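Local coordinates for protein putative NADH dehydrogenase/NAD(P)H nitroreductase (PDB 3KWK) that binds flavin mononucleotide and probably acts as an oxidoreductase of the nitroreductase family, at residues E132-R135 against K136-L140. Numbering follows the deposited sequence.
Sequences EVVR and KYTHL
Val134 O is shared by the backbone and the side chain of Thr138 at the C-terminal end of helix 128-138. Thr138 N reaches it at 3.0 Å, nearly in line with the C=O bond. The hydroxyl OG1 donates to the same Val134 O at 2.8 Å from above the carbonyl plane, 45° out of it. With chi1 at 63°, this buried OG1 sits between the backbone N and the carbonyl carbon, from where it can reach the carbonyl four residues back. The two preceding rungs of the helix are Lys136 N to Glu132 O at 2.9 Å and Tyr137 N to Val133 O at 3.2 Å. The helix ends where His139 takes positive phi (62°), and Leu140 N closes a six-residue loop on Arg135 O at 3.3 Å, lying in the carbonyl plane on a lone pair. A weak bond from His139 N goes to the same oxygen. The Arg135 chain, bent at chi3, brings NH1 edge-on to Leu140 O at 3.1 Å; this bond too is weak, and NH1 also donates to Ile144 O. Alongside the polar bonds, Val134 CG1 meets Leu140 CD1 at 4.1 Å, and both side chains pack on Pro146 of strand 144-153. The Thr138 backbone also hydrogen-bonds to the second subunit. A valine in place of Thr138 would probably leave Val134 O with its backbone donor but without the hydroxyl's second grip. Val134 O thus takes two donors and Arg135 O serves the two amides after the helix, so the hydroxyl and the amides of 138-140 each find an acceptor at most five residues back, the His139 one weakly, as the chain turns toward the sheet.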
loop_
_atom_site.group_PDB
_atom_site.type_symbol
_atom_site.label_atom_id
_atom_site.label_comp_id
_atom_site.label_asym_id
_atom_site.label_seq_id
_atom_site.Cartn_x
_atom_site.Cartn_y
_atom_site.Cartn_z
ATOM N N GLU A 132 -10.620 16.463 10.357
ATOM C CA GLU A 132 -10.883 17.260 11.575
ATOM C C GLU A 132 -11.617 16.463 12.657
ATOM O O GLU A 132 -11.303 16.607 13.822
ATOM C CB GLU A 132 -11.654 18.530 11.216
ATOM C CG GLU A 132 -12.059 19.402 12.419
ATOM C CD GLU A 132 -10.894 19.858 13.326
ATOM O OE1 GLU A 132 -9.736 20.064 12.848
ATOM O OE2 GLU A 132 -11.175 20.048 14.539
ATOM N N VAL A 133 -12.575 15.620 12.283
ATOM C CA VAL A 133 -13.231 14.708 13.237
ATOM C C VAL A 133 -12.191 13.895 13.975
ATOM O O VAL A 133 -12.204 13.831 15.207
ATOM C CB VAL A 133 -14.263 13.788 12.543
ATOM C CG1 VAL A 133 -14.770 12.678 13.475
ATOM C CG2 VAL A 133 -15.418 14.631 12.017
ATOM N N VAL A 134 -11.320 13.236 13.207
ATOM C CA VAL A 134 -10.320 12.358 13.763
ATOM C C VAL A 134 -9.375 13.157 14.635
ATOM O O VAL A 134 -9.047 12.735 15.730
ATOM C CB VAL A 134 -9.552 11.584 12.661
ATOM C CG1 VAL A 134 -8.355 10.814 13.278
ATOM C CG2 VAL A 134 -10.545 10.679 11.892
ATOM N N ARG A 135 -8.974 14.343 14.173
ATOM C CA ARG A 135 -8.070 15.208 14.956
ATOM C C ARG A 135 -8.675 15.558 16.301
ATOM O O ARG A 135 -8.016 15.506 17.344
ATOM C CB ARG A 135 -7.758 16.475 14.168
ATOM C CG ARG A 135 -6.895 17.483 14.925
ATOM C CD ARG A 135 -6.468 18.659 14.027
ATOM N NE ARG A 135 -6.028 18.203 12.668
ATOM C CZ ARG A 135 -4.896 17.530 12.412
ATOM N NH1 ARG A 135 -4.015 17.273 13.350
ATOM N NH2 ARG A 135 -4.613 17.173 11.182
ATOM N N LYS A 136 -9.976 15.846 16.310
ATOM C CA LYS A 136 -10.676 16.271 17.511
ATOM C C LYS A 136 -10.648 15.134 18.541
ATOM O O LYS A 136 -10.368 15.371 19.705
ATOM C CB LYS A 136 -12.111 16.732 17.168
ATOM C CG LYS A 136 -13.022 16.965 18.372
ATOM C CD LYS A 136 -14.503 17.064 17.997
ATOM C CE LYS A 136 -15.334 17.456 19.220
ATOM N NZ LYS A 136 -16.625 18.026 18.818
ATOM N N TYR A 137 -10.974 13.913 18.135
ATOM C CA TYR A 137 -11.178 12.822 19.072
ATOM C C TYR A 137 -9.881 12.161 19.505
ATOM O O TYR A 137 -9.800 11.572 20.594
ATOM C CB TYR A 137 -12.197 11.808 18.503
ATOM C CG TYR A 137 -13.577 12.376 18.607
ATOM C CD1 TYR A 137 -14.190 12.503 19.849
ATOM C CD2 TYR A 137 -14.213 12.893 17.514
ATOM C CE1 TYR A 137 -15.447 13.097 19.973
ATOM C CE2 TYR A 137 -15.493 13.488 17.622
ATOM C CZ TYR A 137 -16.077 13.585 18.854
ATOM O OH TYR A 137 -17.341 14.159 18.996
ATOM N N THR A 138 -8.845 12.293 18.698
ATOM C CA THR A 138 -7.547 11.682 19.035
ATOM C C THR A 138 -6.448 12.703 19.383
ATOM O O THR A 138 -5.330 12.306 19.666
ATOM C CB THR A 138 -7.066 10.673 17.980
ATOM O OG1 THR A 138 -6.829 11.303 16.704
ATOM C CG2 THR A 138 -8.076 9.561 17.862
ATOM N N HIS A 139 -6.780 13.985 19.390
ATOM C CA HIS A 139 -5.896 15.054 19.847
ATOM C C HIS A 139 -4.622 15.146 18.995
ATOM O O HIS A 139 -3.500 15.311 19.505
ATOM C CB HIS A 139 -5.532 14.916 21.341
ATOM C CG HIS A 139 -6.715 14.951 22.251
ATOM N ND1 HIS A 139 -6.898 15.943 23.186
ATOM C CD2 HIS A 139 -7.792 14.142 22.334
ATOM C CE1 HIS A 139 -8.035 15.724 23.826
ATOM N NE2 HIS A 139 -8.601 14.640 23.320
ATOM N N LEU A 140 -4.777 15.026 17.696
ATOM C CA LEU A 140 -3.622 15.030 16.808
ATOM C C LEU A 140 -3.022 16.426 16.700
ATOM O O LEU A 140 -3.740 17.419 16.471
ATOM C CB LEU A 140 -3.990 14.559 15.404
ATOM C CG LEU A 140 -4.578 13.157 15.252
ATOM C CD1 LEU A 140 -4.899 12.944 13.766
ATOM C CD2 LEU A 140 -3.642 12.093 15.810
#